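Local coordinates for PaaX domain-containing protein, C-domain protein (Mycobacterium tuberculosis, PDB 3KFW) that is of unknown function but, as a member of the PaaX family of transcriptional repressors, probably binds DNA through a helix-turn-helix domain, at residues A104-R107 with T108-H112; R193-L196 with T197-M200; P151-L154 with A155-W159; D64-L67 with A68-R71; L205-A208 with D209-G212. All coordinates share one frame; numbering follows the deposited sequence.

In the fold
All five contacts are local, joining residues three to five apart. Contacts 1, 3 and 4 lie within single helices, 100-112, 151-158 and 64-77, whereas contacts 2 and 5 shape the two ends of the connection from helix 181-195 to helix 212-234. Contacts 1, 4 and 5 are largely at the surface; contacts 2 and 3 are partly buried. Chemistry follows place: a threonine and an arginine serve contact 1, paired leucines contact 3, a leucine under an arginine contact 4, with turns held by Thr197 and Asp198 in contact 2 and packed by a tryptophan in contact 5. Contact 2 touches both contact 3, through Pro199 and Trp159, and contact 5, through Asp198, Pro199 and Trp210. Contacts 3 and 4 lie about 34 Å apart, centre to centre.

Contact 1: residues A104-R107 with T108-H112; sequences AALR and TCMHH
Residues 104-112 form one uninterrupted run of alpha-helix, in which the N-H groups of Thr108, Cys109, Met110 and His111 each reach the carbonyl four residues back, the bond from Met110 N to Leu106 O being 2.8 Å long and nearly straight at 170°. The first of these carbonyls has a second donor. Thr108 OG1 gives its proton to Ala104 O at 2.7 Å, while Thr108 N meets the same oxygen at 3.1 Å from the other face of the carbonyl plane. This double grip depends on the threonine rotamer: OG1 sits beside its own backbone N (chi1 -50°) and can fold back along the helix. On another side of the helix, Leu106 and Met110, a selenomethionine, run side by side in the same direction, with Leu106 CD1 4.2 Å from Met110 CE. Met110 also packs on Trp123 of strand 122-126, so this side of the helix faces the sheet of the Cas2-like domain. The Arg107 chain bends at chi3 and brings NH1 to 4.2 Å from His111 NE2, which approaches the guanidinium obliquely. Arg107 NH1 forms a salt bridge with Glu117, and the His111 ring meets Trp123 edge-to-face. Arg107 NH2 also lies close to Arg107 NH2 of the second subunit. Glu117 would therefore be expected to offset positive charge gathered at this interface, where the nearby arginine would tend to disfavour protonation of His111.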
loop_
_atom_site.group_PDB
_atom_site.type_symbol
_atom_site.label_atom_id
_atom_site.label_comp_id
_atom_site.label_asym_id
_atom_site.label_seq_id
_atom_site.Cartn_x
_atom_site.Cartn_y
_atom_site.Cartn_z
ATOM N N ALA A 104 -9.457 11.703 -0.771
ATOM C CA ALA A 104 -10.625 11.702 0.152
ATOM C C ALA A 104 -11.946 11.430 -0.542
ATOM O O ALA A 104 -12.811 10.791 0.026
ATOM C CB ALA A 104 -10.685 13.010 1.018
ATOM N N ALA A 105 -12.126 11.911 -1.770
ATOM C CA ALA A 105 -13.393 11.681 -2.497
ATOM C C ALA A 105 -13.466 10.236 -2.916
ATOM O O ALA A 105 -14.531 9.659 -2.879
ATOM C CB ALA A 105 -13.574 12.631 -3.713
ATOM N N LEU A 106 -12.349 9.608 -3.271
ATOM C CA LEU A 106 -12.410 8.156 -3.515
ATOM C C LEU A 106 -12.926 7.379 -2.286
ATOM O O LEU A 106 -13.808 6.542 -2.460
ATOM C CB LEU A 106 -11.085 7.608 -4.038
ATOM C CG LEU A 106 -11.059 6.094 -4.221
ATOM C CD1 LEU A 106 -12.068 5.687 -5.283
ATOM C CD2 LEU A 106 -9.659 5.633 -4.610
ATOM N N ARG A 107 -12.427 7.647 -1.057
ATOM C CA ARG A 107 -12.920 6.905 0.138
ATOM C C ARG A 107 -14.416 7.195 0.270
ATOM O O ARG A 107 -15.224 6.283 0.357
ATOM C CB ARG A 107 -12.222 7.229 1.506
ATOM C CG ARG A 107 -10.689 7.134 1.538
ATOM C CD ARG A 107 -10.046 7.125 2.967
ATOM N NE ARG A 107 -10.574 5.976 3.649
ATOM C CZ ARG A 107 -10.015 4.759 3.625
ATOM N NH1 ARG A 107 -10.641 3.787 4.261
ATOM N NH2 ARG A 107 -8.878 4.499 2.950
ATOM N N THR A 108 -14.775 8.461 0.280
ATOM C CA THR A 108 -16.170 8.852 0.355
ATOM C C THR A 108 -17.029 8.188 -0.694
ATOM O O THR A 108 -18.179 7.876 -0.421
ATOM C CB THR A 108 -16.267 10.348 0.178
ATOM O OG1 THR A 108 -15.328 10.890 1.088
ATOM C CG2 THR A 108 -17.659 10.885 0.517
ATOM N N CYS A 109 -16.470 7.967 -1.880
ATOM C CA CYS A 109 -17.186 7.279 -2.940
ATOM C C CYS A 109 -17.320 5.756 -2.678
ATOM O O CYS A 109 -18.387 5.194 -2.858
ATOM C CB CYS A 109 -16.527 7.557 -4.296
ATOM S SG CYS A 109 -17.403 6.839 -5.690
HETATM N N MSE A 110 -16.250 5.090 -2.266
HETATM C CA MSE A 110 -16.369 3.686 -1.846
HETATM C C MSE A 110 -17.390 3.493 -0.706
HETATM O O MSE A 110 -18.217 2.594 -0.771
HETATM C CB MSE A 110 -15.016 3.127 -1.471
HETATM C CG MSE A 110 -14.021 3.145 -2.615
HETATM SE SE MSE A 110 -14.614 2.025 -4.102
HETATM C CE MSE A 110 -12.883 1.624 -4.871
ATOM N N HIS A 111 -17.386 4.372 0.301
ATOM C CA HIS A 111 -18.351 4.255 1.418
ATOM C C HIS A 111 -19.803 4.408 0.971
ATOM O O HIS A 111 -20.663 3.597 1.366
ATOM C CB HIS A 111 -18.007 5.185 2.602
ATOM C CG HIS A 111 -16.726 4.818 3.289
ATOM N ND1 HIS A 111 -16.350 3.503 3.510
ATOM C CD2 HIS A 111 -15.728 5.587 3.800
ATOM C CE1 HIS A 111 -15.181 3.486 4.128
ATOM N NE2 HIS A 111 -14.779 4.736 4.307
ATOM N N HIS A 112 -20.053 5.418 0.134
ATOM C CA HIS A 112 -21.371 5.684 -0.431
ATOM C C HIS A 112 -21.967 4.526 -1.246
ATOM O O HIS A 112 -23.169 4.310 -1.234
ATOM C CB HIS A 112 -21.340 6.977 -1.283
ATOM C CG HIS A 112 -22.675 7.355 -1.861
ATOM N ND1 HIS A 112 -23.609 8.100 -1.162
ATOM C CD2 HIS A 112 -23.230 7.113 -3.079
ATOM C CE1 HIS A 112 -24.677 8.300 -1.921
ATOM N NE2 HIS A 112 -24.475 7.706 -3.087
#

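Contact 2: residues R193-L196 with T197-M200; sequences RHLL and TDPM
A type I beta turn from Leu195 to Asp198 carries the chain out of helix 181-195, and an Asx turn starts at Asp198, the last residue of the first turn. In the beta turn Asp198 N reaches Leu195 O at 2.7 Å, from above the carbonyl plane. His194 O is held twice by Thr197: the backbone N lies 3.2 Å from it, well out of the carbonyl plane, and OG1 donates to it at 3.0 Å. OG1 can do so because it stands between the threonine's own N and carbonyl carbon (chi1 79°). Thr197 OG1 is also hydrogen-bonded to Trp164 NE1, and the His194 ring stacks on Trp164 while its NE2 bonds to the tryptophan's carbonyl oxygen. The tightly packed side is that of Leu195 and Asp198, both buried: Leu195 packs on Leu215 and Arg216 of helix 212-234, and Asp198 OD2 makes a salt bridge to Arg216. Arg193 and Leu196, by contrast, are exposed and set off away from residues 197-200, though Leu196 CB still touches Thr197 N; Thr197 CG2 lies a looser 3.8 Å from Arg193 O. The turns thus touch helices 161-177 and 212-234. Beyond them, Met200 N donates to Asp198 OD1 at 2.7 Å, approaching from above the carboxylate plane.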
loop_
_atom_site.group_PDB
_atom_site.type_symbol
_atom_site.label_atom_id
_atom_site.label_comp_id
_atom_site.label_asym_id
_atom_site.label_seq_id
_atom_site.Cartn_x
_atom_site.Cartn_y
_atom_site.Cartn_z
ATOM N N ARG A 193 -29.118 8.190 9.605
ATOM C CA ARG A 193 -27.632 8.259 9.475
ATOM C C ARG A 193 -26.990 6.882 9.662
ATOM O O ARG A 193 -25.993 6.567 9.044
ATOM C CB ARG A 193 -26.998 9.293 10.428
ATOM C CG ARG A 193 -27.253 10.734 9.960
ATOM C CD ARG A 193 -26.541 11.768 10.842
ATOM N NE ARG A 193 -27.392 12.260 11.943
ATOM C CZ ARG A 193 -27.235 11.911 13.225
ATOM N NH1 ARG A 193 -26.260 11.074 13.556
ATOM N NH2 ARG A 193 -28.052 12.405 14.167
ATOM N N HIS A 194 -27.592 6.057 10.498
ATOM C CA HIS A 194 -27.080 4.742 10.674
ATOM C C HIS A 194 -27.363 3.824 9.467
ATOM O O HIS A 194 -26.475 3.074 9.039
ATOM C CB HIS A 194 -27.591 4.133 11.970
ATOM C CG HIS A 194 -26.767 2.986 12.443
ATOM N ND1 HIS A 194 -25.392 3.043 12.507
ATOM C CD2 HIS A 194 -27.115 1.752 12.871
ATOM C CE1 HIS A 194 -24.926 1.904 12.990
ATOM N NE2 HIS A 194 -25.953 1.106 13.223
ATOM N N LEU A 195 -28.559 3.866 8.923
ATOM C CA LEU A 195 -28.847 3.067 7.728
ATOM C C LEU A 195 -27.967 3.411 6.508
ATOM O O LEU A 195 -27.640 2.529 5.693
ATOM C CB LEU A 195 -30.317 3.164 7.366
ATOM C CG LEU A 195 -31.223 2.572 8.452
ATOM C CD1 LEU A 195 -32.669 3.041 8.334
ATOM C CD2 LEU A 195 -31.150 1.052 8.439
ATOM N N LEU A 196 -27.564 4.682 6.411
ATOM C CA LEU A 196 -26.776 5.188 5.296
ATOM C C LEU A 196 -25.514 4.383 5.150
ATOM O O LEU A 196 -24.987 4.265 4.022
ATOM C CB LEU A 196 -26.412 6.670 5.492
ATOM C CG LEU A 196 -27.443 7.748 5.075
ATOM C CD1 LEU A 196 -26.799 9.123 5.275
ATOM C CD2 LEU A 196 -27.921 7.595 3.641
ATOM N N THR A 197 -25.040 3.857 6.291
ATOM C CA THR A 197 -23.837 3.047 6.358
ATOM C C THR A 197 -24.121 1.556 6.312
ATOM O O THR A 197 -23.192 0.767 6.471
ATOM C CB THR A 197 -22.959 3.321 7.644
ATOM O OG1 THR A 197 -23.518 2.662 8.765
ATOM C CG2 THR A 197 -22.773 4.847 7.958
ATOM N N ASP A 198 -25.398 1.164 6.129
ATOM C CA ASP A 198 -25.773 -0.237 6.132
ATOM C C ASP A 198 -25.014 -0.986 5.027
ATOM O O ASP A 198 -25.052 -0.567 3.848
ATOM C CB ASP A 198 -27.266 -0.369 5.894
ATOM C CG ASP A 198 -27.792 -1.826 6.104
ATOM O OD1 ASP A 198 -27.061 -2.852 5.986
ATOM O OD2 ASP A 198 -28.987 -1.933 6.401
ATOM N N PRO A 199 -24.331 -2.098 5.394
ATOM C CA PRO A 199 -23.635 -2.790 4.322
ATOM C C PRO A 199 -24.541 -3.569 3.383
ATOM O O PRO A 199 -24.051 -4.089 2.391
ATOM C CB PRO A 199 -22.641 -3.690 5.055
ATOM C CG PRO A 199 -23.166 -3.810 6.412
ATOM C CD PRO A 199 -23.848 -2.533 6.710
HETATM N N MSE A 200 -25.852 -3.633 3.678
HETATM C CA MSE A 200 -26.848 -4.130 2.722
HETATM C C MSE A 200 -26.516 -5.527 2.308
HETATM O O MSE A 200 -26.476 -5.810 1.108
HETATM C CB MSE A 200 -26.780 -3.277 1.474
HETATM C CG MSE A 200 -28.069 -2.935 0.937
HETATM SE SE MSE A 200 -28.853 -1.868 2.331
HETATM C CE MSE A 200 -28.323 -0.090 1.746
#

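Contact 3: residues P151-L154 with A155-W159; sequences PADL and AGQLW
Leu154 O is gripped by two backbone donors, Leu158 N at 2.9 Å and Gln157 N at 2.6 Å. The first approaches almost along the C=O axis, as in a regular alpha-helix; the second comes from above the carbonyl plane and closes a tighter, three-residue turn. Further back, Ala155 N bonds to Pro151 O and Gly156 N to Ala152 O, so regular alpha-helical bonding precedes this shared acceptor near the end of helix 151-158.

The apolar side of the helix is carried by the two leucines, whose side chains cross obliquely. Leu154 CG lies 4.1 Å from Leu158 CD1, and Leu154 CD1 is 4.2 Å from Leu158 CG. Different first torsions allow this meeting: Leu154 puts CG opposite its backbone N (chi1 -176°), whereas Leu158 keeps CG beside its own N (chi1 -59°). Both buried side chains continue onto Trp88 of strand 88-93 and Leu118 of strand 116-119, so the helix is fastened to the sheet by hydrophobic packing. On another side, Gln157 CB lies 3.1 Å from Leu154 O, and Asp153 OD2 forms a salt bridge with Arg142 of the third subunit. Trp159 leaves helical geometry, and Leu158 CB covers one face of its ring, 3.6 Å above the plane and toward the rim. Together these features describe a short amphipathic helix packed against an antiparallel beta-sheet, an alpha/beta arrangement consistent with the ferredoxin-like fold of Cas2-like domains.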
loop_
_atom_site.group_PDB
_atom_site.type_symbol
_atom_site.label_atom_id
_atom_site.label_comp_id
_atom_site.label_asym_id
_atom_site.label_seq_id
_atom_site.Cartn_x
_atom_site.Cartn_y
_atom_site.Cartn_z
ATOM N N PRO A 151 -17.482 -16.617 2.960
ATOM C CA PRO A 151 -17.970 -15.280 2.679
ATOM C C PRO A 151 -18.557 -14.544 3.910
ATOM O O PRO A 151 -18.529 -13.311 3.930
ATOM C CB PRO A 151 -18.998 -15.523 1.584
ATOM C CG PRO A 151 -19.552 -16.947 1.931
ATOM C CD PRO A 151 -18.363 -17.680 2.426
ATOM N N ALA A 152 -19.040 -15.256 4.930
ATOM C CA ALA A 152 -19.551 -14.596 6.140
ATOM C C ALA A 152 -18.367 -14.093 6.929
ATOM O O ALA A 152 -18.446 -13.104 7.715
ATOM C CB ALA A 152 -20.355 -15.560 7.006
ATOM N N ASP A 153 -17.253 -14.785 6.745
ATOM C CA ASP A 153 -16.079 -14.390 7.438
ATOM C C ASP A 153 -15.508 -13.160 6.758
ATOM O O ASP A 153 -15.239 -12.165 7.431
ATOM C CB ASP A 153 -15.037 -15.506 7.516
ATOM C CG ASP A 153 -13.871 -15.087 8.345
ATOM O OD1 ASP A 153 -14.140 -14.526 9.425
ATOM O OD2 ASP A 153 -12.705 -15.236 7.927
ATOM N N LEU A 154 -15.318 -13.226 5.434
ATOM C CA LEU A 154 -14.961 -12.029 4.657
ATOM C C LEU A 154 -15.839 -10.798 5.053
ATOM O O LEU A 154 -15.321 -9.777 5.545
ATOM C CB LEU A 154 -15.076 -12.335 3.164
ATOM C CG LEU A 154 -14.640 -11.198 2.243
ATOM C CD1 LEU A 154 -13.290 -10.823 2.728
ATOM C CD2 LEU A 154 -14.556 -11.696 0.826
ATOM N N ALA A 155 -17.159 -10.927 4.919
ATOM C CA ALA A 155 -18.072 -9.848 5.348
ATOM C C ALA A 155 -17.700 -9.287 6.714
ATOM O O ALA A 155 -17.606 -8.077 6.868
ATOM C CB ALA A 155 -19.611 -10.281 5.278
ATOM N N GLY A 156 -17.426 -10.164 7.683
ATOM C CA GLY A 156 -17.042 -9.744 9.046
ATOM C C GLY A 156 -15.696 -9.034 9.131
ATOM O O GLY A 156 -15.383 -8.362 10.133
ATOM N N GLN A 157 -14.915 -9.172 8.060
ATOM C CA GLN A 157 -13.547 -8.612 7.957
ATOM C C GLN A 157 -13.564 -7.223 7.226
ATOM O O GLN A 157 -12.864 -6.310 7.617
ATOM C CB GLN A 157 -12.672 -9.655 7.231
ATOM C CG GLN A 157 -11.250 -9.857 7.668
ATOM C CD GLN A 157 -11.083 -10.187 9.168
ATOM O OE1 GLN A 157 -11.724 -11.094 9.714
ATOM N NE2 GLN A 157 -10.214 -9.412 9.834
ATOM N N LEU A 158 -14.431 -7.072 6.216
ATOM C CA LEU A 158 -14.681 -5.827 5.541
ATOM C C LEU A 158 -15.443 -4.794 6.386
ATOM O O LEU A 158 -15.175 -3.581 6.310
ATOM C CB LEU A 158 -15.501 -6.128 4.304
ATOM C CG LEU A 158 -14.988 -7.064 3.220
ATOM C CD1 LEU A 158 -16.107 -7.328 2.276
ATOM C CD2 LEU A 158 -13.770 -6.492 2.476
ATOM N N TRP A 159 -16.459 -5.227 7.138
ATOM C CA TRP A 159 -17.188 -4.280 8.021
ATOM C C TRP A 159 -17.170 -4.730 9.500
ATOM O O TRP A 159 -17.046 -5.942 9.791
ATOM C CB TRP A 159 -18.629 -4.204 7.581
ATOM C CG TRP A 159 -18.795 -3.760 6.176
ATOM C CD1 TRP A 159 -18.834 -2.444 5.700
ATOM C CD2 TRP A 159 -18.987 -4.607 5.039
ATOM N NE1 TRP A 159 -19.034 -2.455 4.329
ATOM C CE2 TRP A 159 -19.131 -3.750 3.893
ATOM C CE3 TRP A 159 -19.097 -5.989 4.870
ATOM C CZ2 TRP A 159 -19.336 -4.252 2.602
ATOM C CZ3 TRP A 159 -19.316 -6.496 3.574
ATOM C CH2 TRP A 159 -19.417 -5.620 2.460
#

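Contact 4: residues D64-L67 with A68-R71; sequences DRLL and ARQR
Leu66 lies beneath the guanidinium group of Arg69, its CD1 methyl covering one face of that flat group. CD1 is 3.6 Å from Arg69 NH1 and 3.9 Å from Arg69 CZ, so the approach is centred more on one branch of the guanidinium than on its middle. The two side chains run side by side and point the same way. Bends at chi2 (116°) and chi3 (61°) fold the arginine back along the helix, laying its polar end over the leucine. Nearer the backbone, Arg69 CB rests 3.3 Å from Arg65 O, while Gln70 CB and Arg71 CB each lie against Leu67 O.

The main chain is alpha-helical throughout: Ala68 N bonds to Asp64 O at 3.0 Å, and Gln70 N to Leu66 O at 2.8 Å. Arg69 N and Arg71 N likewise reach the carbonyls of Arg65 and Leu67. These residues form the first two turns of helix 64-77, which follows strand 59-62 of the two-stranded sheet of the helix-turn-helix region, consistent with the wing of a winged-helix domain. Leu66, the buried member of the group, also packs on Asp52; Leu67 packs on His17 and Gln70 on Leu14, directing the helix's inner side toward the N-terminal part of the fold. Arg65 NH2 is hydrogen-bonded to Ala50 O.

Arg69 NH1 also lies close to Arg6 NH2, and Arg65 NE is 6.0 Å from Arg69 NH2. These arginines would be expected to repel one another mildly, while the leucine methyl covers one guanidinium face and the charged end stays at the surface.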
loop_
_atom_site.group_PDB
_atom_site.type_symbol
_atom_site.label_atom_id
_atom_site.label_comp_id
_atom_site.label_asym_id
_atom_site.label_seq_id
_atom_site.Cartn_x
_atom_site.Cartn_y
_atom_site.Cartn_z
ATOM N N ASP A 64 -38.674 20.695 -6.519
ATOM C CA ASP A 64 -38.385 19.514 -7.333
ATOM C C ASP A 64 -36.995 18.902 -7.083
ATOM O O ASP A 64 -36.865 17.670 -7.044
ATOM C CB ASP A 64 -38.661 19.754 -8.820
ATOM C CG ASP A 64 -40.142 19.505 -9.196
ATOM O OD1 ASP A 64 -40.700 18.443 -8.802
ATOM O OD2 ASP A 64 -40.752 20.364 -9.896
ATOM N N ARG A 65 -35.981 19.748 -6.863
ATOM C CA ARG A 65 -34.634 19.257 -6.520
ATOM C C ARG A 65 -34.453 18.752 -5.062
ATOM O O ARG A 65 -33.590 17.905 -4.805
ATOM C CB ARG A 65 -33.524 20.244 -6.954
ATOM C CG ARG A 65 -32.916 21.124 -5.851
ATOM C CD ARG A 65 -31.970 22.205 -6.445
ATOM N NE ARG A 65 -31.392 23.065 -5.402
ATOM C CZ ARG A 65 -31.767 24.320 -5.134
ATOM N NH1 ARG A 65 -32.732 24.914 -5.837
ATOM N NH2 ARG A 65 -31.166 24.984 -4.152
ATOM N N LEU A 66 -35.262 19.244 -4.122
ATOM C CA LEU A 66 -35.307 18.630 -2.787
ATOM C C LEU A 66 -36.044 17.307 -2.792
ATOM O O LEU A 66 -35.645 16.353 -2.097
ATOM C CB LEU A 66 -35.874 19.548 -1.725
ATOM C CG LEU A 66 -34.779 19.869 -0.720
ATOM C CD1 LEU A 66 -33.492 20.457 -1.381
ATOM C CD2 LEU A 66 -35.305 20.763 0.371
ATOM N N LEU A 67 -37.085 17.264 -3.619
ATOM C CA LEU A 67 -37.897 16.082 -3.823
ATOM C C LEU A 67 -37.118 14.889 -4.429
ATOM O O LEU A 67 -37.223 13.760 -3.933
ATOM C CB LEU A 67 -39.104 16.441 -4.688
ATOM C CG LEU A 67 -40.196 15.388 -4.701
ATOM C CD1 LEU A 67 -40.914 15.390 -3.362
ATOM C CD2 LEU A 67 -41.165 15.581 -5.902
ATOM N N ALA A 68 -36.361 15.169 -5.494
ATOM C CA ALA A 68 -35.433 14.219 -6.111
ATOM C C ALA A 68 -34.294 13.820 -5.177
ATOM O O ALA A 68 -33.817 12.697 -5.264
ATOM C CB ALA A 68 -34.869 14.763 -7.443
ATOM N N ARG A 69 -33.863 14.743 -4.310
ATOM C CA ARG A 69 -32.905 14.440 -3.219
ATOM C C ARG A 69 -33.518 13.496 -2.175
ATOM O O ARG A 69 -32.852 12.596 -1.711
ATOM C CB ARG A 69 -32.366 15.747 -2.560
ATOM C CG ARG A 69 -32.098 15.705 -0.999
ATOM C CD ARG A 69 -30.626 15.893 -0.578
ATOM N NE ARG A 69 -30.060 17.185 -0.995
ATOM C CZ ARG A 69 -30.321 18.376 -0.434
ATOM N NH1 ARG A 69 -31.159 18.497 0.601
ATOM N NH2 ARG A 69 -29.738 19.469 -0.916
ATOM N N GLN A 70 -34.783 13.720 -1.824
ATOM C CA GLN A 70 -35.523 12.906 -0.857
ATOM C C GLN A 70 -35.684 11.514 -1.463
ATOM O O GLN A 70 -35.506 10.509 -0.782
ATOM C CB GLN A 70 -36.909 13.547 -0.579
ATOM C CG GLN A 70 -37.308 13.802 0.887
ATOM C CD GLN A 70 -37.013 12.598 1.835
ATOM O OE1 GLN A 70 -36.348 12.752 2.875
ATOM N NE2 GLN A 70 -37.498 11.407 1.469
ATOM N N ARG A 71 -35.965 11.463 -2.764
ATOM C CA ARG A 71 -36.197 10.222 -3.505
ATOM C C ARG A 71 -34.952 9.326 -3.608
ATOM O O ARG A 71 -35.048 8.098 -3.610
ATOM C CB ARG A 71 -36.700 10.581 -4.905
ATOM C CG ARG A 71 -37.408 9.461 -5.681
ATOM C CD ARG A 71 -38.056 10.011 -6.996
ATOM N NE ARG A 71 -39.088 9.139 -7.585
ATOM C CZ ARG A 71 -39.004 7.809 -7.738
ATOM N NH1 ARG A 71 -37.913 7.113 -7.375
ATOM N NH2 ARG A 71 -40.030 7.159 -8.281
#

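Contact 5: residues L205-A208 with D209-G212; sequences LLPA and DWPG
Leu206 sets its CD2 methyl over one face of the Trp210 indole in a CH-pi contact, 3.6 Å from the centroid of the five-membered ring and only 11° off the ring normal. The two side chains cross at about a right angle, so the leucine presents a methyl to the ring without lying along it. Its CG stands beside its own backbone N (chi1 -72°), whereas the tryptophan swings CG opposite its N (chi1 -170°), and the pair meet across the bend in the chain. Pro211 CD sits against the opposite face, 3.8 Å above the plane and toward the rim, leaving the indole between a methyl and a proline ring. Pro207 CD adds an oblique approach, 3.9 Å from Trp210 CE3. A type I beta turn from Pro207 to Trp210 brings these groups together, closed by a hydrogen bond from Trp210 N to Pro207 O of 3.0 Å. At the corner, Asp209 places OD1 3.8 Å from Pro207 CB. Trp210 also stacks on Trp164 and packs against Leu161 and Thr165, all on helix 161-177. Pro211 is the N-cap residue of helix 212-234, placing the turn between that helix's start and the side of helix 161-177.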
loop_
_atom_site.group_PDB
_atom_site.type_symbol
_atom_site.label_atom_id
_atom_site.label_comp_id
_atom_site.label_asym_id
_atom_site.label_seq_id
_atom_site.Cartn_x
_atom_site.Cartn_y
_atom_site.Cartn_z
ATOM N N LEU A 205 -25.676 -13.903 4.651
ATOM C CA LEU A 205 -24.496 -13.400 5.350
ATOM C C LEU A 205 -24.895 -12.605 6.560
ATOM O O LEU A 205 -24.036 -12.283 7.372
ATOM C CB LEU A 205 -23.585 -12.564 4.437
ATOM C CG LEU A 205 -23.203 -13.221 3.119
ATOM C CD1 LEU A 205 -22.344 -12.321 2.346
ATOM C CD2 LEU A 205 -22.477 -14.591 3.339
ATOM N N LEU A 206 -26.187 -12.283 6.659
ATOM C CA LEU A 206 -26.726 -11.504 7.784
ATOM C C LEU A 206 -26.700 -12.394 9.030
ATOM O O LEU A 206 -27.245 -13.485 8.994
ATOM C CB LEU A 206 -28.164 -11.093 7.525
ATOM C CG LEU A 206 -28.464 -10.015 6.483
ATOM C CD1 LEU A 206 -30.031 -9.911 6.258
ATOM C CD2 LEU A 206 -27.859 -8.652 6.850
ATOM N N PRO A 207 -26.069 -11.914 10.125
ATOM C CA PRO A 207 -26.199 -12.560 11.429
ATOM C C PRO A 207 -27.636 -12.351 11.964
ATOM O O PRO A 207 -28.293 -11.373 11.575
ATOM C CB PRO A 207 -25.140 -11.860 12.290
ATOM C CG PRO A 207 -24.444 -10.822 11.389
ATOM C CD PRO A 207 -25.303 -10.648 10.183
ATOM N N ALA A 208 -28.141 -13.278 12.788
ATOM C CA ALA A 208 -29.554 -13.261 13.200
ATOM C C ALA A 208 -29.924 -12.148 14.196
ATOM O O ALA A 208 -31.103 -11.865 14.387
ATOM C CB ALA A 208 -29.953 -14.604 13.767
ATOM N N ASP A 209 -28.918 -11.555 14.857
ATOM C CA ASP A 209 -29.151 -10.364 15.660
ATOM C C ASP A 209 -28.953 -9.061 14.836
ATOM O O ASP A 209 -28.818 -7.997 15.413
ATOM C CB ASP A 209 -28.355 -10.358 16.978
ATOM C CG ASP A 209 -26.829 -10.344 16.768
ATOM O OD1 ASP A 209 -26.379 -10.703 15.638
ATOM O OD2 ASP A 209 -26.081 -9.964 17.739
ATOM N N TRP A 210 -28.987 -9.148 13.509
ATOM C CA TRP A 210 -28.878 -7.965 12.668
ATOM C C TRP A 210 -30.121 -7.012 12.838
ATOM O O TRP A 210 -31.261 -7.447 12.604
ATOM C CB TRP A 210 -28.729 -8.406 11.208
ATOM C CG TRP A 210 -28.384 -7.284 10.309
ATOM C CD1 TRP A 210 -29.224 -6.642 9.441
ATOM C CD2 TRP A 210 -27.086 -6.635 10.174
ATOM N NE1 TRP A 210 -28.537 -5.643 8.778
ATOM C CE2 TRP A 210 -27.238 -5.603 9.203
ATOM C CE3 TRP A 210 -25.835 -6.817 10.789
ATOM C CZ2 TRP A 210 -26.186 -4.767 8.820
ATOM C CZ3 TRP A 210 -24.775 -5.993 10.422
ATOM C CH2 TRP A 210 -24.952 -4.974 9.439
ATOM N N PRO A 211 -29.904 -5.740 13.258
ATOM C CA PRO A 211 -31.007 -4.768 13.509
ATOM C C PRO A 211 -31.565 -3.983 12.288
ATOM O O PRO A 211 -32.360 -3.084 12.480
ATOM C CB PRO A 211 -30.382 -3.770 14.524
ATOM C CG PRO A 211 -28.918 -3.731 14.149
ATOM C CD PRO A 211 -28.584 -5.164 13.619
ATOM N N GLY A 212 -31.192 -4.337 11.060
ATOM C CA GLY A 212 -31.599 -3.594 9.843
ATOM C C GLY A 212 -33.096 -3.404 9.673
ATOM O O GLY A 212 -33.580 -2.264 9.545
#